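Local structure of ZYG-9 (Caenorhabditis elegans, 2OF3) at residues E9-R14 with Q127-A132; L87-C92 with S131-Y136; V113-I118 with V156-D161; S151-V156 with I191-T196. The protein organises microtubules and spindle poles during mitosis and meiosis in the one-cell embryo, and is a microtubule-associated protein of the XMAP215/TOG family. One frame throughout, in Å; residues are numbered along the deposited sequence.

Contact 1: E9-R14 with Q127-A132; sequences EDKKQR and QEEVSA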
loop_
_atom_site.group_PDB
_atom_site.type_symbol
_atom_site.label_atom_id
_atom_site.label_comp_id
_atom_site.label_asym_id
_atom_site.label_seq_id
_atom_site.Cartn_x
_atom_site.Cartn_y
_atom_site.Cartn_z
ATOM N N GLU A 9 -23.964 2.035 -6.932
ATOM C CA GLU A 9 -22.836 2.595 -7.659
ATOM C C GLU A 9 -22.451 3.978 -7.157
ATOM O O GLU A 9 -21.964 4.819 -7.929
ATOM C CB GLU A 9 -23.221 2.684 -9.121
ATOM C CG GLU A 9 -23.250 1.328 -9.757
ATOM C CD GLU A 9 -23.610 1.397 -11.206
ATOM O OE1 GLU A 9 -23.004 2.217 -11.958
ATOM O OE2 GLU A 9 -24.514 0.612 -11.599
ATOM N N ASP A 10 -22.651 4.234 -5.868
ATOM C CA ASP A 10 -22.320 5.574 -5.333
ATOM C C ASP A 10 -20.824 5.840 -5.319
ATOM O O ASP A 10 -20.429 6.969 -5.237
ATOM C CB ASP A 10 -22.891 5.774 -3.942
ATOM C CG ASP A 10 -24.391 5.954 -3.955
ATOM O OD1 ASP A 10 -25.009 5.835 -5.039
ATOM O OD2 ASP A 10 -24.988 6.171 -2.879
ATOM N N LYS A 11 -19.983 4.817 -5.406
ATOM C CA LYS A 11 -18.536 5.039 -5.629
ATOM C C LYS A 11 -18.232 5.981 -6.772
ATOM O O LYS A 11 -17.359 6.837 -6.654
ATOM C CB LYS A 11 -17.791 3.705 -5.848
ATOM C CG LYS A 11 -16.257 3.874 -5.897
ATOM C CD LYS A 11 -15.581 2.535 -6.309
ATOM C CE LYS A 11 -15.542 1.600 -5.158
ATOM N NZ LYS A 11 -15.117 0.242 -5.731
ATOM N N LYS A 12 -18.912 5.828 -7.901
ATOM C CA LYS A 12 -18.692 6.761 -9.020
ATOM C C LYS A 12 -18.974 8.227 -8.636
ATOM O O LYS A 12 -18.235 9.117 -9.074
ATOM C CB LYS A 12 -19.565 6.445 -10.244
ATOM C CG LYS A 12 -19.297 5.131 -10.948
ATOM C CD LYS A 12 -20.407 4.924 -12.090
ATOM C CE LYS A 12 -20.255 3.519 -12.774
ATOM N NZ LYS A 12 -20.471 2.316 -11.838
ATOM N N GLN A 13 -20.052 8.465 -7.876
ATOM C CA GLN A 13 -20.413 9.773 -7.363
ATOM C C GLN A 13 -19.341 10.304 -6.378
ATOM O O GLN A 13 -19.002 11.467 -6.439
ATOM C CB GLN A 13 -21.819 9.752 -6.708
ATOM C CG GLN A 13 -22.337 11.168 -6.158
ATOM C CD GLN A 13 -22.539 12.199 -7.296
ATOM O OE1 GLN A 13 -22.752 11.808 -8.442
ATOM N NE2 GLN A 13 -22.398 13.506 -6.992
ATOM N N ARG A 14 -18.781 9.454 -5.520
ATOM C CA ARG A 14 -17.720 9.868 -4.580
ATOM C C ARG A 14 -16.446 10.236 -5.303
ATOM O O ARG A 14 -15.847 11.271 -4.940
ATOM C CB ARG A 14 -17.443 8.835 -3.486
ATOM C CG ARG A 14 -18.655 8.592 -2.605
ATOM C CD ARG A 14 -18.243 7.685 -1.394
ATOM N NE ARG A 14 -17.978 6.291 -1.813
ATOM C CZ ARG A 14 -18.903 5.362 -1.945
ATOM N NH1 ARG A 14 -20.201 5.641 -1.759
ATOM N NH2 ARG A 14 -18.547 4.157 -2.326
ATOM N N GLN A 127 -7.220 6.555 -9.445
ATOM C CA GLN A 127 -6.013 7.085 -8.853
ATOM C C GLN A 127 -6.298 7.574 -7.418
ATOM O O GLN A 127 -5.475 7.390 -6.499
ATOM C CB GLN A 127 -5.552 8.236 -9.743
ATOM C CG GLN A 127 -4.292 8.942 -9.305
ATOM C CD GLN A 127 -3.538 9.624 -10.525
ATOM O OE1 GLN A 127 -4.186 10.161 -11.466
ATOM N NE2 GLN A 127 -2.176 9.598 -10.492
ATOM N N GLU A 128 -7.493 8.145 -7.223
ATOM C CA GLU A 128 -7.923 8.637 -5.932
ATOM C C GLU A 128 -8.018 7.524 -4.893
ATOM O O GLU A 128 -7.575 7.718 -3.778
ATOM C CB GLU A 128 -9.289 9.331 -6.031
ATOM C CG GLU A 128 -9.257 10.700 -6.813
ATOM C CD GLU A 128 -9.177 10.545 -8.314
ATOM O OE1 GLU A 128 -9.428 9.455 -8.905
ATOM O OE2 GLU A 128 -8.831 11.555 -8.943
ATOM N N GLU A 129 -8.638 6.401 -5.253
ATOM C CA GLU A 129 -8.746 5.264 -4.335
ATOM C C GLU A 129 -7.388 4.679 -3.997
ATOM O O GLU A 129 -7.136 4.353 -2.831
ATOM C CB GLU A 129 -9.540 4.142 -4.946
ATOM C CG GLU A 129 -10.920 4.495 -5.227
ATOM C CD GLU A 129 -11.627 3.403 -6.045
ATOM O OE1 GLU A 129 -11.894 3.683 -7.294
ATOM O OE2 GLU A 129 -11.882 2.315 -5.378
ATOM N N VAL A 130 -6.542 4.520 -5.008
ATOM C CA VAL A 130 -5.168 4.021 -4.819
ATOM C C VAL A 130 -4.361 4.898 -3.868
ATOM O O VAL A 130 -3.724 4.411 -2.934
ATOM C CB VAL A 130 -4.399 3.825 -6.188
ATOM C CG1 VAL A 130 -3.026 3.226 -5.922
ATOM C CG2 VAL A 130 -5.118 2.835 -7.108
ATOM N N SER A 131 -4.389 6.194 -4.106
ATOM C CA SER A 131 -3.600 7.175 -3.343
ATOM C C SER A 131 -4.106 7.297 -1.952
ATOM O O SER A 131 -3.352 7.596 -1.060
ATOM C CB SER A 131 -3.797 8.566 -3.981
ATOM O OG SER A 131 -2.675 8.754 -4.780
ATOM N N ALA A 132 -5.403 7.138 -1.759
ATOM C CA ALA A 132 -6.001 7.180 -0.396
ATOM C C ALA A 132 -5.589 5.978 0.447
ATOM O O ALA A 132 -5.612 6.067 1.641
ATOM C CB ALA A 132 -7.542 7.227 -0.485
HETATM O O HOH W 1 -12.691 0.387 -7.003
#
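Lys11, in the first turn of helix 10-19, crosses the side chain of Glu129 at about a right angle. CG stands anti to the backbone N (chi1 -172°), and a bend at chi3 (-78°) turns the chain end so that CE lies 3.7 Å from Glu129 OE2. The ion pair is a long one, NZ to OE2 3.9 Å. A water closes the distance, accepting from Lys11 NZ at 2.7 Å and donating to Glu129 OE2 at 2.6 Å. Ser85 OG and the carbonyl of Leu82 also take bonds from NZ, while Ser126 OG holds Glu129 OE1, so both polar ends are fixed from more than one direction. A methionine in place of Lys11 would probably leave Glu129 OE2 without its charged mate and the bridging water without its donor. One residue on, Lys12 turns to Glu9 instead, in a salt bridge within the segment. Two residues further, Arg14 pairs through NE with Asp86. A water-bridged, long ion pair thus links the N-terminal helix 10-19 to helix 127-139 of the HEAT-like helical array of a TOG domain.

Contact 2: L87-C92 with S131-Y136; sequences LLLKWC and SAFVPY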
loop_
_atom_site.group_PDB
_atom_site.type_symbol
_atom_site.label_atom_id
_atom_site.label_comp_id
_atom_site.label_asym_id
_atom_site.label_seq_id
_atom_site.Cartn_x
_atom_site.Cartn_y
_atom_site.Cartn_z
ATOM N N LEU A 87 -14.443 3.433 0.831
ATOM C CA LEU A 87 -14.744 3.933 2.192
ATOM C C LEU A 87 -14.249 2.975 3.228
ATOM O O LEU A 87 -13.802 3.399 4.296
ATOM C CB LEU A 87 -16.257 4.139 2.366
ATOM C CG LEU A 87 -16.910 5.116 1.347
ATOM C CD1 LEU A 87 -18.470 5.146 1.513
ATOM C CD2 LEU A 87 -16.327 6.520 1.520
ATOM N N LEU A 88 -14.320 1.679 2.924
ATOM C CA LEU A 88 -13.830 0.660 3.873
ATOM C C LEU A 88 -12.346 0.717 3.990
ATOM O O LEU A 88 -11.829 0.666 5.107
ATOM C CB LEU A 88 -14.304 -0.733 3.468
ATOM C CG LEU A 88 -15.818 -0.947 3.574
ATOM C CD1 LEU A 88 -16.141 -2.338 3.049
ATOM C CD2 LEU A 88 -16.412 -0.682 5.000
ATOM N N LEU A 89 -11.634 0.896 2.875
ATOM C CA LEU A 89 -10.190 1.022 2.929
ATOM C C LEU A 89 -9.777 2.284 3.663
ATOM O O LEU A 89 -8.816 2.248 4.441
ATOM C CB LEU A 89 -9.558 0.911 1.519
ATOM C CG LEU A 89 -9.732 -0.486 0.866
ATOM C CD1 LEU A 89 -9.295 -0.359 -0.598
ATOM C CD2 LEU A 89 -8.888 -1.571 1.560
ATOM N N LYS A 90 -10.515 3.374 3.517
ATOM C CA LYS A 90 -10.217 4.597 4.303
ATOM C C LYS A 90 -10.365 4.392 5.834
ATOM O O LYS A 90 -9.524 4.853 6.649
ATOM C CB LYS A 90 -11.098 5.752 3.836
ATOM C CG LYS A 90 -10.662 6.353 2.489
ATOM C CD LYS A 90 -11.667 7.414 2.074
ATOM C CE LYS A 90 -11.112 8.301 1.015
ATOM N NZ LYS A 90 -10.911 7.500 -0.253
ATOM N N TRP A 91 -11.458 3.753 6.235
ATOM C CA TRP A 91 -11.652 3.378 7.634
ATOM C C TRP A 91 -10.491 2.515 8.151
ATOM O O TRP A 91 -10.024 2.733 9.254
ATOM C CB TRP A 91 -12.994 2.655 7.785
ATOM C CG TRP A 91 -13.293 2.339 9.229
ATOM C CD1 TRP A 91 -13.919 3.157 10.143
ATOM C CD2 TRP A 91 -12.927 1.116 9.943
ATOM N NE1 TRP A 91 -13.981 2.509 11.363
ATOM C CE2 TRP A 91 -13.390 1.265 11.279
ATOM C CE3 TRP A 91 -12.256 -0.084 9.568
ATOM C CZ2 TRP A 91 -13.213 0.238 12.277
ATOM C CZ3 TRP A 91 -12.086 -1.114 10.545
ATOM C CH2 TRP A 91 -12.566 -0.928 11.894
ATOM N N CYS A 92 -10.026 1.543 7.370
ATOM C CA CYS A 92 -8.853 0.745 7.699
ATOM C C CYS A 92 -7.598 1.615 7.864
ATOM O O CYS A 92 -6.815 1.347 8.777
ATOM C CB CYS A 92 -8.608 -0.342 6.630
ATOM S SG CYS A 92 -9.905 -1.682 6.590
ATOM N N SER A 131 -4.389 6.194 -4.106
ATOM C CA SER A 131 -3.600 7.175 -3.343
ATOM C C SER A 131 -4.106 7.297 -1.952
ATOM O O SER A 131 -3.352 7.596 -1.060
ATOM C CB SER A 131 -3.797 8.566 -3.981
ATOM O OG SER A 131 -2.675 8.754 -4.780
ATOM N N ALA A 132 -5.403 7.138 -1.759
ATOM C CA ALA A 132 -6.001 7.180 -0.396
ATOM C C ALA A 132 -5.589 5.978 0.447
ATOM O O ALA A 132 -5.612 6.067 1.641
ATOM C CB ALA A 132 -7.542 7.227 -0.485
ATOM N N PHE A 133 -5.234 4.840 -0.154
ATOM C CA PHE A 133 -4.999 3.633 0.647
ATOM C C PHE A 133 -3.517 3.248 0.756
ATOM O O PHE A 133 -2.996 3.030 1.863
ATOM C CB PHE A 133 -5.803 2.424 0.109
ATOM C CG PHE A 133 -5.567 1.142 0.926
ATOM C CD1 PHE A 133 -5.853 1.106 2.304
ATOM C CD2 PHE A 133 -5.065 0.009 0.338
ATOM C CE1 PHE A 133 -5.639 -0.084 3.090
ATOM C CE2 PHE A 133 -4.847 -1.182 1.110
ATOM C CZ PHE A 133 -5.115 -1.202 2.475
ATOM N N VAL A 134 -2.863 3.133 -0.392
ATOM C CA VAL A 134 -1.522 2.558 -0.478
ATOM C C VAL A 134 -0.480 3.259 0.379
ATOM O O VAL A 134 0.256 2.559 1.049
ATOM C CB VAL A 134 -1.062 2.342 -1.964
ATOM C CG1 VAL A 134 0.453 1.808 -2.028
ATOM C CG2 VAL A 134 -2.019 1.362 -2.635
ATOM N N PRO A 135 -0.369 4.611 0.353
ATOM C CA PRO A 135 0.624 5.269 1.183
ATOM C C PRO A 135 0.495 4.942 2.660
ATOM O O PRO A 135 1.544 4.868 3.392
ATOM C CB PRO A 135 0.418 6.779 0.867
ATOM C CG PRO A 135 -0.060 6.768 -0.529
ATOM C CD PRO A 135 -1.045 5.592 -0.505
ATOM N N TYR A 136 -0.731 4.701 3.125
ATOM C CA TYR A 136 -0.886 4.355 4.555
ATOM C C TYR A 136 -0.608 2.896 4.809
ATOM O O TYR A 136 -0.075 2.558 5.863
ATOM C CB TYR A 136 -2.279 4.691 5.056
ATOM C CG TYR A 136 -2.536 6.153 4.874
ATOM C CD1 TYR A 136 -1.934 7.079 5.723
ATOM C CD2 TYR A 136 -3.332 6.608 3.805
ATOM C CE1 TYR A 136 -2.120 8.478 5.531
ATOM C CE2 TYR A 136 -3.534 8.014 3.575
ATOM C CZ TYR A 136 -2.922 8.907 4.457
ATOM O OH TYR A 136 -3.113 10.234 4.253
#
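Leu89 sets its CD2 methyl squarely over one face of the Phe133 ring, a CH-pi contact with the carbon 3.9 Å from the ring centroid and only 11° off the normal. Its CB adds a second touch on the CG-CD1 side, 3.8 Å from Phe133 CD1, and the two side chains cross at about a right angle. The ring reaches this place because its CG lies anti to the backbone N (chi1 180°), and Cys111 and Phe96 give it further apolar neighbours. With an alanine at Phe133 the Leu89 methyl would probably lose the face it rests on, and a gap would be likely to open between helices 85-95 and 127-139. Beside this pair the Lys90 chain, bent at chi4 (67°), brings NZ to 3.4 Å from Ala132 CB. That ammonium group has a cation-pi partner in Trp26, which also touches Ala132. Just past the ring helix 127-139 is kinked at Pro135 and Tyr136; the proline has no N-H to give, and Tyr136 N makes only a weak bond to Phe133 O. Dispersion and shape therefore do most of the work across this buried interface, and the Lys90 charge beside it has at least an aromatic partner.

Contact 3: V113-I118 with V156-D161; sequences VIVELI and VNVLSD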
loop_
_atom_site.group_PDB
_atom_site.type_symbol
_atom_site.label_atom_id
_atom_site.label_comp_id
_atom_site.label_asym_id
_atom_site.label_seq_id
_atom_site.Cartn_x
_atom_site.Cartn_y
_atom_site.Cartn_z
ATOM N N VAL A 113 -9.238 -9.221 1.728
ATOM C CA VAL A 113 -10.469 -9.678 1.108
ATOM C C VAL A 113 -10.927 -8.646 0.089
ATOM O O VAL A 113 -11.341 -8.989 -1.019
ATOM C CB VAL A 113 -11.523 -9.904 2.260
ATOM C CG1 VAL A 113 -12.922 -9.706 1.840
ATOM C CG2 VAL A 113 -11.331 -11.308 2.915
ATOM N N ILE A 114 -10.880 -7.370 0.463
ATOM C CA ILE A 114 -11.321 -6.280 -0.422
ATOM C C ILE A 114 -10.458 -6.194 -1.699
ATOM O O ILE A 114 -10.998 -6.159 -2.810
ATOM C CB ILE A 114 -11.374 -4.881 0.329
ATOM C CG1 ILE A 114 -12.578 -4.801 1.284
ATOM C CG2 ILE A 114 -11.481 -3.708 -0.675
ATOM C CD1 ILE A 114 -12.446 -3.632 2.246
ATOM N N VAL A 115 -9.134 -6.204 -1.562
ATOM C CA VAL A 115 -8.256 -6.097 -2.753
ATOM C C VAL A 115 -8.299 -7.359 -3.644
ATOM O O VAL A 115 -8.219 -7.242 -4.879
ATOM C CB VAL A 115 -6.788 -5.634 -2.414
ATOM C CG1 VAL A 115 -6.838 -4.342 -1.635
ATOM C CG2 VAL A 115 -6.038 -6.719 -1.586
ATOM N N GLU A 116 -8.475 -8.531 -3.027
ATOM C CA GLU A 116 -8.797 -9.774 -3.812
ATOM C C GLU A 116 -10.093 -9.714 -4.591
ATOM O O GLU A 116 -10.097 -10.100 -5.750
ATOM C CB GLU A 116 -8.791 -10.982 -2.915
ATOM C CG GLU A 116 -7.373 -11.479 -2.798
ATOM C CD GLU A 116 -7.222 -12.553 -1.749
ATOM O OE1 GLU A 116 -8.182 -12.762 -0.947
ATOM O OE2 GLU A 116 -6.119 -13.133 -1.710
ATOM N N LEU A 117 -11.170 -9.166 -4.006
ATOM C CA LEU A 117 -12.415 -8.969 -4.738
ATOM C C LEU A 117 -12.285 -7.953 -5.839
ATOM O O LEU A 117 -12.822 -8.150 -6.949
ATOM C CB LEU A 117 -13.548 -8.512 -3.792
ATOM C CG LEU A 117 -14.245 -9.583 -2.929
ATOM C CD1 LEU A 117 -15.088 -8.883 -1.791
ATOM C CD2 LEU A 117 -15.090 -10.444 -3.858
ATOM N N ILE A 118 -11.561 -6.857 -5.582
ATOM C CA ILE A 118 -11.267 -5.896 -6.652
ATOM C C ILE A 118 -10.490 -6.594 -7.768
ATOM O O ILE A 118 -10.854 -6.472 -8.976
ATOM C CB ILE A 118 -10.477 -4.677 -6.104
ATOM C CG1 ILE A 118 -11.348 -3.856 -5.151
ATOM C CG2 ILE A 118 -9.880 -3.776 -7.280
ATOM C CD1 ILE A 118 -10.496 -2.788 -4.295
ATOM N N VAL A 156 0.051 -5.916 -0.590
ATOM C CA VAL A 156 0.788 -5.182 -1.612
ATOM C C VAL A 156 0.853 -6.003 -2.895
ATOM O O VAL A 156 0.745 -5.443 -3.972
ATOM C CB VAL A 156 2.189 -4.829 -1.113
ATOM C CG1 VAL A 156 3.014 -4.204 -2.263
ATOM C CG2 VAL A 156 2.098 -3.811 0.050
ATOM N N ASN A 157 1.087 -7.315 -2.812
ATOM C CA ASN A 157 1.218 -8.182 -4.012
ATOM C C ASN A 157 -0.084 -8.257 -4.819
ATOM O O ASN A 157 -0.056 -8.282 -6.062
ATOM C CB ASN A 157 1.676 -9.618 -3.626
ATOM C CG ASN A 157 3.151 -9.690 -3.227
ATOM O OD1 ASN A 157 3.940 -8.754 -3.477
ATOM N ND2 ASN A 157 3.541 -10.816 -2.587
ATOM N N VAL A 158 -1.224 -8.258 -4.145
ATOM C CA VAL A 158 -2.525 -8.153 -4.872
ATOM C C VAL A 158 -2.709 -6.772 -5.565
ATOM O O VAL A 158 -3.068 -6.695 -6.750
ATOM C CB VAL A 158 -3.727 -8.463 -3.924
ATOM C CG1 VAL A 158 -5.050 -8.384 -4.660
ATOM C CG2 VAL A 158 -3.540 -9.879 -3.291
ATOM N N LEU A 159 -2.436 -5.690 -4.846
ATOM C CA LEU A 159 -2.536 -4.360 -5.409
ATOM C C LEU A 159 -1.596 -4.142 -6.576
ATOM O O LEU A 159 -1.922 -3.410 -7.495
ATOM C CB LEU A 159 -2.228 -3.303 -4.328
ATOM C CG LEU A 159 -3.323 -3.065 -3.299
ATOM C CD1 LEU A 159 -2.763 -2.383 -2.033
ATOM C CD2 LEU A 159 -4.405 -2.217 -3.954
ATOM N N SER A 160 -0.408 -4.739 -6.546
ATOM C CA SER A 160 0.547 -4.632 -7.655
ATOM C C SER A 160 -0.088 -5.219 -8.899
ATOM O O SER A 160 0.172 -4.739 -9.988
ATOM C CB SER A 160 1.840 -5.422 -7.361
ATOM O OG SER A 160 2.560 -4.929 -6.243
ATOM N N ASP A 161 -0.882 -6.270 -8.762
ATOM C CA ASP A 161 -1.596 -6.829 -9.907
ATOM C C ASP A 161 -2.679 -5.915 -10.408
ATOM O O ASP A 161 -2.834 -5.801 -11.595
ATOM C CB ASP A 161 -2.242 -8.183 -9.601
ATOM C CG ASP A 161 -1.219 -9.322 -9.516
ATOM O OD1 ASP A 161 -0.089 -9.189 -10.070
ATOM O OD2 ASP A 161 -1.551 -10.377 -8.898
#
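Val115 and Val158 form the centre of this contact, where Val115 CG2 comes to 3.6 Å from Val158 CG1. The same Val158 methyl also presses on the opposing backbone, with CG1 3.4 Å from the carbonyl O of Val115, so one branch serves both side chain and main chain. Val158 CG2 meets Glu116 CG at 4.2 Å, the two side chains crossing at about a right angle. The other branch of Val115, CG1, meets Leu159 CD2 at 4.0 Å, these side chains too running nearly perpendicular.

Torsions divide these roles. Val115 has CG1 anti to its carbonyl carbon (chi1 -54°), which puts CG2 in the crowded position between N and C and offers both methyls to the partner helix. Val158 instead carries CG1 anti to the backbone N, beside its own carbonyl.

Further out, the two helix segments run in nearly the same direction, 23° apart, with axes 9.3 Å from each other at closest approach, an ordinary spacing for packed helices, filled here by valine and leucine methyls. Leu159 is backed by Phe133, Val134 and Leu137 of helix 127-139, the helix that lies between these two in the chain, and by Met125. What joins the helices is thus close apolar contact between methyls; Glu116 contributes its hydrocarbon stem, while its carboxylate makes a long, weak ion pair with Lys112 on its own helix.

Contact 4: S151-V156 with I191-T196; sequences SVRDIV and IEYYIT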
loop_
_atom_site.group_PDB
_atom_site.type_symbol
_atom_site.label_atom_id
_atom_site.label_comp_id
_atom_site.label_asym_id
_atom_site.label_seq_id
_atom_site.Cartn_x
_atom_site.Cartn_y
_atom_site.Cartn_z
ATOM N N SER A 151 1.889 -10.173 6.082
ATOM C CA SER A 151 0.469 -9.986 5.771
ATOM C C SER A 151 0.307 -8.725 4.942
ATOM O O SER A 151 -0.514 -8.683 4.016
ATOM C CB SER A 151 -0.345 -9.837 7.071
ATOM O OG SER A 151 -0.523 -11.117 7.680
ATOM N N VAL A 152 1.100 -7.715 5.294
ATOM C CA VAL A 152 1.115 -6.434 4.571
ATOM C C VAL A 152 1.649 -6.669 3.163
ATOM O O VAL A 152 1.027 -6.195 2.212
ATOM C CB VAL A 152 1.921 -5.397 5.305
ATOM C CG1 VAL A 152 2.130 -4.148 4.415
ATOM C CG2 VAL A 152 1.224 -5.071 6.692
ATOM N N ARG A 153 2.714 -7.456 3.000
ATOM C CA ARG A 153 3.256 -7.666 1.673
ATOM C C ARG A 153 2.333 -8.446 0.820
ATOM O O ARG A 153 2.286 -8.200 -0.391
ATOM C CB ARG A 153 4.631 -8.350 1.673
ATOM C CG ARG A 153 5.059 -8.934 0.309
ATOM C CD ARG A 153 5.257 -7.855 -0.871
ATOM N NE ARG A 153 6.681 -7.678 -0.927
ATOM C CZ ARG A 153 7.593 -8.248 -1.731
ATOM N NH1 ARG A 153 7.370 -8.961 -2.852
ATOM N NH2 ARG A 153 8.811 -7.951 -1.404
ATOM N N ASP A 154 1.587 -9.386 1.396
ATOM C CA ASP A 154 0.578 -10.141 0.607
ATOM C C ASP A 154 -0.493 -9.213 0.051
ATOM O O ASP A 154 -0.947 -9.413 -1.090
ATOM C CB ASP A 154 -0.122 -11.231 1.430
ATOM C CG ASP A 154 0.828 -12.352 1.877
ATOM O OD1 ASP A 154 1.835 -12.632 1.146
ATOM O OD2 ASP A 154 0.570 -12.936 2.965
ATOM N N ILE A 155 -0.901 -8.208 0.825
ATOM C CA ILE A 155 -1.863 -7.187 0.280
ATOM C C ILE A 155 -1.189 -6.328 -0.802
ATOM O O ILE A 155 -1.753 -6.078 -1.827
ATOM C CB ILE A 155 -2.481 -6.270 1.401
ATOM C CG1 ILE A 155 -3.339 -7.075 2.363
ATOM C CG2 ILE A 155 -3.289 -5.061 0.817
ATOM C CD1 ILE A 155 -3.275 -6.475 3.767
ATOM N N VAL A 156 0.051 -5.916 -0.590
ATOM C CA VAL A 156 0.788 -5.182 -1.612
ATOM C C VAL A 156 0.853 -6.003 -2.895
ATOM O O VAL A 156 0.745 -5.443 -3.972
ATOM C CB VAL A 156 2.189 -4.829 -1.113
ATOM C CG1 VAL A 156 3.014 -4.204 -2.263
ATOM C CG2 VAL A 156 2.098 -3.811 0.050
ATOM N N ILE A 191 10.119 -3.109 -5.077
ATOM C CA ILE A 191 10.770 -2.631 -6.296
ATOM C C ILE A 191 11.667 -3.692 -6.881
ATOM O O ILE A 191 11.623 -3.931 -8.081
ATOM C CB ILE A 191 11.520 -1.334 -6.039
ATOM C CG1 ILE A 191 10.522 -0.197 -5.665
ATOM C CG2 ILE A 191 12.436 -0.976 -7.269
ATOM C CD1 ILE A 191 11.155 1.102 -5.026
ATOM N N GLU A 192 12.473 -4.377 -6.067
ATOM C CA GLU A 192 13.315 -5.415 -6.602
ATOM C C GLU A 192 12.469 -6.496 -7.311
ATOM O O GLU A 192 12.806 -6.975 -8.393
ATOM C CB GLU A 192 14.178 -6.030 -5.492
ATOM C CG GLU A 192 15.071 -7.113 -6.043
ATOM C CD GLU A 192 15.689 -8.010 -5.003
ATOM O OE1 GLU A 192 15.645 -7.678 -3.790
ATOM O OE2 GLU A 192 16.245 -9.053 -5.430
ATOM N N TYR A 193 11.355 -6.883 -6.718
ATOM C CA TYR A 193 10.507 -7.891 -7.299
ATOM C C TYR A 193 9.865 -7.452 -8.636
ATOM O O TYR A 193 9.733 -8.252 -9.566
ATOM C CB TYR A 193 9.492 -8.229 -6.235
ATOM C CG TYR A 193 8.243 -8.949 -6.632
ATOM C CD1 TYR A 193 8.249 -10.318 -6.954
ATOM C CD2 TYR A 193 7.036 -8.271 -6.608
ATOM C CE1 TYR A 193 7.031 -10.985 -7.291
ATOM C CE2 TYR A 193 5.855 -8.895 -6.919
ATOM C CZ TYR A 193 5.841 -10.251 -7.256
ATOM O OH TYR A 193 4.580 -10.812 -7.533
ATOM N N TYR A 194 9.463 -6.187 -8.736
ATOM C CA TYR A 194 8.955 -5.636 -10.000
ATOM C C TYR A 194 9.995 -5.767 -11.124
ATOM O O TYR A 194 9.684 -6.118 -12.284
ATOM C CB TYR A 194 8.611 -4.162 -9.809
ATOM C CG TYR A 194 7.403 -3.854 -8.930
ATOM C CD1 TYR A 194 6.485 -4.839 -8.550
ATOM C CD2 TYR A 194 7.126 -2.519 -8.559
ATOM C CE1 TYR A 194 5.345 -4.502 -7.758
ATOM C CE2 TYR A 194 6.024 -2.182 -7.781
ATOM C CZ TYR A 194 5.133 -3.170 -7.388
ATOM O OH TYR A 194 4.030 -2.783 -6.621
ATOM N N ILE A 195 11.238 -5.458 -10.794
ATOM C CA ILE A 195 12.303 -5.387 -11.803
ATOM C C ILE A 195 12.730 -6.784 -12.204
ATOM O O ILE A 195 12.879 -7.070 -13.397
ATOM C CB ILE A 195 13.520 -4.632 -11.324
ATOM C CG1 ILE A 195 13.174 -3.181 -11.138
ATOM C CG2 ILE A 195 14.566 -4.696 -12.388
ATOM C CD1 ILE A 195 14.126 -2.510 -10.245
ATOM N N THR A 196 12.917 -7.662 -11.220
ATOM C CA THR A 196 13.177 -9.056 -11.514
ATOM C C THR A 196 12.088 -9.687 -12.405
ATOM O O THR A 196 12.380 -10.523 -13.264
ATOM C CB THR A 196 13.371 -9.854 -10.197
ATOM O OG1 THR A 196 14.600 -9.442 -9.600
ATOM C CG2 THR A 196 13.444 -11.341 -10.429
#
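Arg153 leaves its helix with CG anti to the backbone N (chi1 164°), then bends at chi2 and again at chi3, and this doubled turn delivers NH1 over one face of the Tyr193 ring. Tyr193 makes the matching move from the other helix, its chi1 of 163° swinging the ring toward the arginine. The approach falls near the root of the ring, NH1 lying 3.8 Å from Tyr193 CD2 and 3.9 Å from its CG. The guanidinium does not lie flat on the aromatic: the two planes are inclined by 43°, so a single terminal nitrogen, rather than the whole flat cation, does the touching.

The CA atoms of Arg153 and Tyr193 are 11.5 Å apart, so the contact is made by the long side chains. A weak hydrogen bond from NH1 to Asn157 OD1, one turn along the same helix, helps to steady the arginine end. Beneath this surface pair the next residue, Tyr194, turns inward, its ring against Met168, Thr169 and Leu172 of helix 165-174 and its hydroxyl hydrogen-bonded to Ser160.

Helices 146-163 and 181-198 stand on either side of helix 165-174 in the chain. A surface arginine-tyrosine contact over a buried tyrosine joins them here, within the HEAT-like alpha-solenoid architecture of TOG domains.

Overall arrangement
Contacts 2 and 3 form the buried part of this set and touch each other, through Leu88 with Ile114 and Phe133 with Leu159; both rely on apolar branches. Contact 1 is partly buried and farther from the centre of the chain, about 16 Å against 8 Å for contact 2 (centre to centre), and it is built on charge and water. Contact 4 is a surface contact between a cation and a ring. Helix 127-139 serves contacts 1 and 2, whose segments share Ser131 and Ala132, while helix 146-163 serves contacts 3 and 4, which share Val156 and are joined by a probable hydrogen bond between Ser160 and Tyr194. The two buried contacts are mainly apolar; the partly buried and surface ones involve charge.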